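Local coordinates for polyprenyl synthetase (Nonlabens dokdonensis, PDB 6KD7), which probably acts as a magnesium-dependent prenyltransferase that condenses isoprenoid diphosphates into geranylgeranyl pyrophosphate, at residues S17-T22 with D29-I34; Q144-D149 with Y161-K166. All blocks are in the same frame, centred on the assembly; numbering follows the deposited sequence.

Contact 1: residues S17-T22 with D29-I34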
ATOM      1  N   SER A  17     -13.642  38.959  16.709  1.00 39.07           N
ATOM      2  CA  SER A  17     -12.812  39.983  17.386  1.00 44.24           C
ATOM      3  C   SER A  17     -11.730  39.401  18.314  1.00 44.61           C
ATOM      4  O   SER A  17     -10.665  40.003  18.385  1.00 51.21           O
ATOM      5  CB  SER A  17     -13.684  41.003  18.070  1.00 47.32           C
ATOM      6  OG  SER A  17     -13.036  41.579  19.181  1.00 51.32           O
ATOM      7  N   LYS A  18     -12.004  38.314  19.038  1.00 44.61           N
ATOM      8  CA  LYS A  18     -11.029  37.806  20.047  1.00 44.91           C
ATOM      9  C   LYS A  18     -10.135  36.659  19.566  1.00 45.74           C
ATOM     10  O   LYS A  18      -9.263  36.262  20.339  1.00 49.93           O
ATOM     11  CB  LYS A  18     -11.745  37.435  21.345  1.00 48.94           C
ATOM     12  CG  LYS A  18     -11.834  38.567  22.353  1.00 59.01           C
ATOM     13  CD  LYS A  18     -13.127  38.561  23.122  1.00 74.34           C
ATOM     14  CE  LYS A  18     -13.449  39.885  23.780  1.00 75.02           C
ATOM     15  NZ  LYS A  18     -14.774  39.841  24.438  1.00 71.25           N
ATOM     16  N   VAL A  19     -10.379  36.092  18.387  1.00 38.30           N
ATOM     17  CA  VAL A  19      -9.461  35.034  17.873  1.00 34.94           C
ATOM     18  C   VAL A  19      -8.825  35.630  16.626  1.00 31.35           C
ATOM     19  O   VAL A  19      -9.400  35.484  15.562  1.00 32.32           O
ATOM     20  CB  VAL A  19     -10.194  33.721  17.555  1.00 34.99           C
ATOM     21  CG1 VAL A  19      -9.261  32.689  16.951  1.00 38.27           C
ATOM     22  CG2 VAL A  19     -10.893  33.166  18.777  1.00 36.92           C
ATOM     23  N   THR A  20      -7.671  36.266  16.793  1.00 29.91           N
ATOM     24  CA  THR A  20      -7.049  37.046  15.699  1.00 36.03           C
ATOM     25  C   THR A  20      -5.672  36.534  15.270  1.00 34.55           C
ATOM     26  O   THR A  20      -5.127  37.128  14.348  1.00 39.44           O
ATOM     27  CB  THR A  20      -6.981  38.511  16.134  1.00 42.27           C
ATOM     28  OG1 THR A  20      -6.245  38.551  17.354  1.00 37.52           O
ATOM     29  CG2 THR A  20      -8.354  39.097  16.369  1.00 41.63           C
ATOM     30  N   ALA A  21      -5.134  35.484  15.885  1.00 31.16           N
ATOM     31  CA  ALA A  21      -3.790  35.038  15.460  1.00 29.94           C
ATOM     32  C   ALA A  21      -3.854  34.620  13.990  1.00 31.37           C
ATOM     33  O   ALA A  21      -4.776  33.903  13.647  1.00 32.94           O
ATOM     34  CB  ALA A  21      -3.352  33.889  16.324  1.00 30.60           C
ATOM     35  N   THR A  22      -2.929  35.097  13.160  1.00 29.18           N
ATOM     36  CA  THR A  22      -2.947  34.696  11.734  1.00 34.67           C
ATOM     37  C   THR A  22      -1.608  34.111  11.269  1.00 34.64           C
ATOM     38  O   THR A  22      -1.618  33.368  10.303  1.00 31.30           O
ATOM     39  CB  THR A  22      -3.383  35.857  10.838  1.00 36.04           C
ATOM     40  OG1 THR A  22      -2.378  36.856  10.954  1.00 36.73           O
ATOM     41  CG2 THR A  22      -4.720  36.428  11.241  1.00 37.68           C
ATOM     42  N   ASP A  29      -4.431  29.140  10.108  1.00 26.36           N
ATOM     43  CA  ASP A  29      -5.491  29.058   9.052  1.00 28.59           C
ATOM     44  C   ASP A  29      -6.525  27.995   9.410  1.00 25.88           C
ATOM     45  O   ASP A  29      -7.719  28.262   9.385  1.00 24.64           O
ATOM     46  CB  ASP A  29      -4.958  28.688   7.670  1.00 30.24           C
ATOM     47  CG  ASP A  29      -4.283  29.813   6.926  1.00 33.04           C
ATOM     48  OD1 ASP A  29      -4.330  30.982   7.420  1.00 30.63           O
ATOM     49  OD2 ASP A  29      -3.700  29.494   5.856  1.00 35.02           O
ATOM     50  N   PRO A  30      -6.122  26.781   9.859  1.00 24.46           N
ATOM     51  CA  PRO A  30      -7.086  25.776  10.244  1.00 23.49           C
ATOM     52  C   PRO A  30      -7.909  26.152  11.473  1.00 24.31           C
ATOM     53  O   PRO A  30      -8.994  25.609  11.635  1.00 23.40           O
ATOM     54  CB  PRO A  30      -6.255  24.502  10.481  1.00 23.24           C
ATOM     55  CG  PRO A  30      -4.922  24.785   9.884  1.00 24.18           C
ATOM     56  CD  PRO A  30      -4.747  26.290  10.020  1.00 25.71           C
ATOM     57  N   VAL A  31      -7.439  27.064  12.320  1.00 25.90           N
ATOM     58  CA  VAL A  31      -8.268  27.465  13.486  1.00 24.86           C
ATOM     59  C   VAL A  31      -9.461  28.268  12.950  1.00 23.93           C
ATOM     60  O   VAL A  31     -10.600  27.995  13.353  1.00 23.30           O
ATOM     61  CB  VAL A  31      -7.469  28.300  14.489  1.00 29.36           C
ATOM     62  CG1 VAL A  31      -8.374  28.788  15.623  1.00 29.38           C
ATOM     63  CG2 VAL A  31      -6.257  27.540  15.015  1.00 27.18           C
ATOM     64  N   HIS A  32      -9.212  29.247  12.099  1.00 24.37           N
ATOM     65  CA  HIS A  32     -10.302  30.073  11.495  1.00 30.26           C
ATOM     66  C   HIS A  32     -11.274  29.173  10.698  1.00 31.06           C
ATOM     67  O   HIS A  32     -12.511  29.327  10.819  1.00 25.68           O
ATOM     68  CB  HIS A  32      -9.700  31.204  10.671  1.00 26.74           C
ATOM     69  CG  HIS A  32      -8.890  32.126  11.520  1.00 31.99           C
ATOM     70  ND1 HIS A  32      -7.505  32.263  11.373  1.00 36.11           N
ATOM     71  CD2 HIS A  32      -9.222  32.867  12.590  1.00 29.64           C
ATOM     72  CE1 HIS A  32      -7.060  33.095  12.285  1.00 31.46           C
ATOM     73  NE2 HIS A  32      -8.077  33.462  13.039  1.00 33.58           N
ATOM     74  N   TYR A  33     -10.722  28.202   9.966  1.00 28.82           N
ATOM     75  CA  TYR A  33     -11.513  27.255   9.167  1.00 24.98           C
ATOM     76  C   TYR A  33     -12.456  26.485  10.079  1.00 24.99           C
ATOM     77  O   TYR A  33     -13.655  26.455   9.818  1.00 25.39           O
ATOM     78  CB  TYR A  33     -10.593  26.335   8.380  1.00 25.07           C
ATOM     79  CG  TYR A  33     -11.298  25.286   7.558  1.00 26.06           C
ATOM     80  CD1 TYR A  33     -11.734  25.560   6.271  1.00 26.76           C
ATOM     81  CD2 TYR A  33     -11.474  24.008   8.045  1.00 22.59           C
ATOM     82  CE1 TYR A  33     -12.337  24.589   5.490  1.00 26.76           C
ATOM     83  CE2 TYR A  33     -12.052  23.021   7.270  1.00 27.23           C
ATOM     84  CZ  TYR A  33     -12.483  23.304   5.974  1.00 28.62           C
ATOM     85  OH  TYR A  33     -13.069  22.308   5.236  1.00 26.77           O
ATOM     86  N   ILE A  34     -11.957  25.834  11.129  1.00 26.48           N
ATOM     87  CA  ILE A  34     -12.860  24.953  11.911  1.00 25.30           C
ATOM     88  C   ILE A  34     -13.879  25.804  12.677  1.00 26.86           C
ATOM     89  O   ILE A  34     -15.017  25.315  12.890  1.00 26.82           O
ATOM     90  CB  ILE A  34     -12.101  23.966  12.814  1.00 28.18           C
ATOM     91  CG1 ILE A  34     -13.071  22.886  13.301  1.00 29.17           C
ATOM     92  CG2 ILE A  34     -11.379  24.690  13.949  1.00 28.60           C
ATOM     93  CD1 ILE A  34     -12.400  21.625  13.641  1.00 37.53           C
TER
HETATM   94  O   HOH W   1      -4.403  32.474   9.826  1.00 35.98           O
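H32 reaches from helix 25-35 to the carbonyl of V19, where helix 4-18 has just ended, and so ties together the two arms of the first helix-loop-helix in this mainly helical isoprenoid synthase fold. Its CB does not aim straight at the other segment. The first torsion (chi1 -62°) sets CG anti to the carbonyl carbon, and the flat imidazole bridges the remaining distance. Along the ring, CD2 comes 4.0 Å from V19 O. Next to it, NE2 donates a weak hydrogen bond to V19 O, 3.5 Å long and bent to 145°, with the oxygen lying in the ring plane. CG2 of T22 comes to CE1 at 4.2 Å, obliquely to the ring. On the other nitrogen, ND1, there is a long, weak contact with water 1. Histidine suits the place because its two nitrogens sit at different points of the ring edge and can serve different polar partners. Beneath this polar layer lies a small apolar one. The branched side chains of V19 and V31 touch through their CG1 methyls at 4.2 Å, V19 also packs on L35, and V31 packs on T106 and M110 of helix 100-116, joining this helix-loop-helix to the bundle. D29 adds its carboxylate at the more exposed end. There water 1 lies 3.0 Å from T22 O and 2.8 Å from D29 OD1, both acceptors; with only two protons to give, it cannot also bond ND1 of H32 at full strength.

Contact 2: residues Q144-D149 with Y161-K166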
ATOM      1  N   GLN A 144     -13.036   9.518  25.916  1.00 26.03           N
ATOM      2  CA  GLN A 144     -12.554   9.126  24.581  1.00 27.42           C
ATOM      3  C   GLN A 144     -11.902   7.759  24.724  1.00 24.86           C
ATOM      4  O   GLN A 144     -12.232   6.848  23.905  1.00 24.01           O
ATOM      5  CB  GLN A 144     -11.522  10.087  23.998  1.00 31.55           C
ATOM      6  CG  GLN A 144     -12.109  11.374  23.428  1.00 49.25           C
ATOM      7  CD  GLN A 144     -13.052  11.129  22.266  1.00 65.48           C
ATOM      8  OE1 GLN A 144     -13.073  10.033  21.667  1.00 53.67           O
ATOM      9  NE2 GLN A 144     -13.848  12.155  21.952  1.00 78.18           N
ATOM     10  N   GLN A 145     -11.036   7.600  25.720  1.00 21.56           N
ATOM     11  CA  GLN A 145     -10.307   6.317  25.857  1.00 24.48           C
ATOM     12  C   GLN A 145     -11.280   5.198  26.176  1.00 27.00           C
ATOM     13  O   GLN A 145     -11.089   4.117  25.647  1.00 28.29           O
ATOM     14  CB  GLN A 145      -9.236   6.346  26.927  1.00 24.98           C
ATOM     15  CG  GLN A 145      -8.402   5.070  26.968  1.00 28.04           C
ATOM     16  CD  GLN A 145      -7.707   4.780  25.661  1.00 27.01           C
ATOM     17  OE1 GLN A 145      -7.096   5.661  25.049  1.00 33.19           O
ATOM     18  NE2 GLN A 145      -7.876   3.550  25.202  1.00 26.14           N
ATOM     19  N   HIS A 146     -12.274   5.434  27.031  1.00 27.33           N
ATOM     20  CA  HIS A 146     -13.273   4.400  27.366  1.00 27.80           C
ATOM     21  C   HIS A 146     -13.980   3.994  26.072  1.00 26.89           C
ATOM     22  O   HIS A 146     -14.226   2.807  25.876  1.00 27.13           O
ATOM     23  CB  HIS A 146     -14.286   4.905  28.410  1.00 30.76           C
ATOM     24  CG  HIS A 146     -13.713   4.993  29.782  1.00 29.88           C
ATOM     25  ND1 HIS A 146     -13.763   6.149  30.557  1.00 34.13           N
ATOM     26  CD2 HIS A 146     -13.066   4.093  30.519  1.00 28.68           C
ATOM     27  CE1 HIS A 146     -13.156   5.941  31.701  1.00 28.75           C
ATOM     28  NE2 HIS A 146     -12.724   4.696  31.692  1.00 30.43           N
ATOM     29  N   ASP A 147     -14.370   4.958  25.255  1.00 25.36           N
ATOM     30  CA  ASP A 147     -15.133   4.661  24.024  1.00 27.97           C
ATOM     31  C   ASP A 147     -14.249   3.772  23.110  1.00 28.45           C
ATOM     32  O   ASP A 147     -14.763   2.822  22.513  1.00 26.72           O
ATOM     33  CB  ASP A 147     -15.546   5.942  23.327  1.00 29.04           C
ATOM     34  CG  ASP A 147     -16.723   5.774  22.376  1.00 31.59           C
ATOM     35  OD1 ASP A 147     -17.517   4.873  22.545  1.00 35.77           O
ATOM     36  OD2 ASP A 147     -16.839   6.570  21.514  1.00 35.80           O
ATOM     37  N   VAL A 148     -12.957   4.049  23.040  1.00 26.20           N
ATOM     38  CA  VAL A 148     -11.980   3.241  22.253  1.00 29.61           C
ATOM     39  C   VAL A 148     -11.920   1.845  22.876  1.00 27.53           C
ATOM     40  O   VAL A 148     -12.011   0.897  22.119  1.00 27.21           O
ATOM     41  CB  VAL A 148     -10.583   3.895  22.196  1.00 29.47           C
ATOM     42  CG1 VAL A 148      -9.517   2.949  21.638  1.00 31.45           C
ATOM     43  CG2 VAL A 148     -10.649   5.149  21.370  1.00 27.58           C
ATOM     44  N   ASP A 149     -11.774   1.753  24.199  1.00 25.39           N
ATOM     45  CA  ASP A 149     -11.679   0.448  24.890  1.00 27.19           C
ATOM     46  C   ASP A 149     -12.942  -0.382  24.589  1.00 33.78           C
ATOM     47  O   ASP A 149     -12.828  -1.613  24.454  1.00 34.40           O
ATOM     48  CB  ASP A 149     -11.444   0.620  26.384  1.00 25.14           C
ATOM     49  CG  ASP A 149     -10.113   1.267  26.746  1.00 28.44           C
ATOM     50  OD1 ASP A 149      -9.204   1.327  25.878  1.00 27.87           O
ATOM     51  OD2 ASP A 149     -10.019   1.770  27.870  1.00 33.33           O
ATOM     52  N   TYR A 161     -21.433   2.289  29.852  1.00 28.58           N
ATOM     53  CA  TYR A 161     -21.791   3.152  28.706  1.00 30.67           C
ATOM     54  C   TYR A 161     -22.206   4.556  29.222  1.00 33.09           C
ATOM     55  O   TYR A 161     -21.756   5.557  28.633  1.00 29.44           O
ATOM     56  CB  TYR A 161     -22.889   2.524  27.835  1.00 28.83           C
ATOM     57  CG  TYR A 161     -23.172   3.349  26.604  1.00 29.57           C
ATOM     58  CD1 TYR A 161     -22.280   3.340  25.527  1.00 27.27           C
ATOM     59  CD2 TYR A 161     -24.241   4.247  26.572  1.00 29.30           C
ATOM     60  CE1 TYR A 161     -22.493   4.149  24.414  1.00 26.66           C
ATOM     61  CE2 TYR A 161     -24.444   5.087  25.481  1.00 30.10           C
ATOM     62  CZ  TYR A 161     -23.574   5.028  24.395  1.00 28.35           C
ATOM     63  OH  TYR A 161     -23.781   5.866  23.345  1.00 25.89           O
ATOM     64  N   LEU A 162     -23.039   4.655  30.273  1.00 33.37           N
ATOM     65  CA  LEU A 162     -23.548   5.992  30.719  1.00 32.33           C
ATOM     66  C   LEU A 162     -22.395   6.799  31.313  1.00 28.38           C
ATOM     67  O   LEU A 162     -22.295   7.996  31.041  1.00 30.77           O
ATOM     68  CB  LEU A 162     -24.688   5.815  31.719  1.00 30.42           C
ATOM     69  CG  LEU A 162     -25.957   5.221  31.094  1.00 30.45           C
ATOM     70  CD1 LEU A 162     -26.974   4.849  32.177  1.00 31.41           C
ATOM     71  CD2 LEU A 162     -26.543   6.169  30.066  1.00 27.79           C
ATOM     72  N   ASN A 163     -21.509   6.132  32.034  1.00 27.84           N
ATOM     73  CA  ASN A 163     -20.280   6.759  32.575  1.00 29.72           C
ATOM     74  C   ASN A 163     -19.427   7.276  31.406  1.00 30.31           C
ATOM     75  O   ASN A 163     -18.919   8.419  31.485  1.00 29.19           O
ATOM     76  CB  ASN A 163     -19.548   5.788  33.503  1.00 29.82           C
ATOM     77  CG  ASN A 163     -18.326   6.447  34.091  1.00 31.52           C
ATOM     78  OD1 ASN A 163     -18.480   7.425  34.786  1.00 36.67           O
ATOM     79  ND2 ASN A 163     -17.130   6.033  33.702  1.00 33.57           N
ATOM     80  N   MET A 164     -19.309   6.509  30.314  1.00 27.90           N
ATOM     81  CA  MET A 164     -18.439   6.936  29.204  1.00 26.02           C
ATOM     82  C   MET A 164     -19.038   8.193  28.545  1.00 26.27           C
ATOM     83  O   MET A 164     -18.293   9.206  28.362  1.00 25.80           O
ATOM     84  CB  MET A 164     -18.243   5.789  28.213  1.00 27.20           C
ATOM     85  CG  MET A 164     -17.428   6.178  26.981  1.00 26.61           C
ATOM     86  SD  MET A 164     -18.369   6.997  25.680  1.00 25.76           S
ATOM     87  CE  MET A 164     -19.400   5.647  25.098  1.00 25.40           C
ATOM     88  N   ILE A 165     -20.318   8.160  28.169  1.00 25.36           N
ATOM     89  CA  ILE A 165     -20.926   9.338  27.498  1.00 27.97           C
ATOM     90  C   ILE A 165     -21.003  10.536  28.456  1.00 26.87           C
ATOM     91  O   ILE A 165     -20.900  11.707  27.985  1.00 25.64           O
ATOM     92  CB  ILE A 165     -22.279   9.036  26.844  1.00 29.35           C
ATOM     93  CG1 ILE A 165     -23.331   8.570  27.839  1.00 27.34           C
ATOM     94  CG2 ILE A 165     -22.080   8.081  25.674  1.00 30.48           C
ATOM     95  CD1 ILE A 165     -24.734   8.651  27.261  1.00 31.00           C
ATOM     96  N   LYS A 166     -21.047  10.294  29.757  1.00 27.18           N
ATOM     97  CA  LYS A 166     -21.024  11.426  30.708  1.00 28.58           C
ATOM     98  C   LYS A 166     -19.699  12.150  30.547  1.00 25.78           C
ATOM     99  O   LYS A 166     -19.712  13.402  30.325  1.00 27.81           O
ATOM    100  CB  LYS A 166     -21.221  10.948  32.145  1.00 30.84           C
ATOM    101  CG  LYS A 166     -21.161  12.083  33.164  1.00 36.93           C
ATOM    102  CD  LYS A 166     -21.355  11.612  34.579  1.00 40.01           C
ATOM    103  CE  LYS A 166     -20.263  12.057  35.505  1.00 49.73           C
ATOM    104  NZ  LYS A 166     -20.276  11.185  36.700  1.00 62.26           N
TER
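M164 packs its CB and CG on H146 and its thioether against D147 where helix 158-183 runs back past helix 123-150, two of the long helices of the isoprenoid synthase bundle. The axes of the two short segments come within 8.9 Å at a signed crossing angle of -140°, roughly antiparallel but well splayed. The helices come together at H146 and M164, whose CB atoms both point at the opposite helix: H146 CB rests 3.7 Å from M164 CG, and the imidazole extends beyond this point toward N163. Two bends, at chi2 (-83°) and chi3 (-69°), then fold the methionine chain back, away from a straight course, and its end passes slantwise across the side of D147. M164 SD sits 3.8 Å from D147 CB, and M164 CE ends 3.3 Å from D147 OD1. An unbranched, flexible residue suits this spot, since its chain can curl over the backbone between two neighbours; M164 CG also lies 3.7 Å from D147 N. The other carboxylate oxygen, D147 OD2, forms a salt bridge with K168, one turn further along helix 158-183, so D147 holds that helix by charge as well as by contact. Within helix 123-150, turned from the partner helix, Q145 NE2 donates to D149 OD1 at 2.7 Å, reaching it from above the carboxylate plane, while P24 of the second subunit packs on H146 and D149. No hydrogen bond crosses the two segments: they meet through van der Waals contact, with an S-methyl group, probably slightly electropositive, lying against a carboxylate whose other oxygen is salt-bridged to K168. A magnesium ion about 5 Å from the D147 side chain, too far for direct coordination, may add to the local field.

The two contacts share no helix and do not touch: their centres lie 31 Å apart and their nearest atoms about 13 Å. Contact 1 is peripheral, joining sequential elements at the start of the chain, about 22 Å from the chain centre, and much of its linkage is polar, passing through backbone carbonyls, one imidazole and a water. Contact 2 lies deeper, about 13 Å from the centre, between two long bundle helices. Its direct touch is van der Waals, and charge is paired beyond the two segments. Each is partly buried, but no other chain meets contact 1, whereas a second subunit packs against contact 2, which also lies near magnesium.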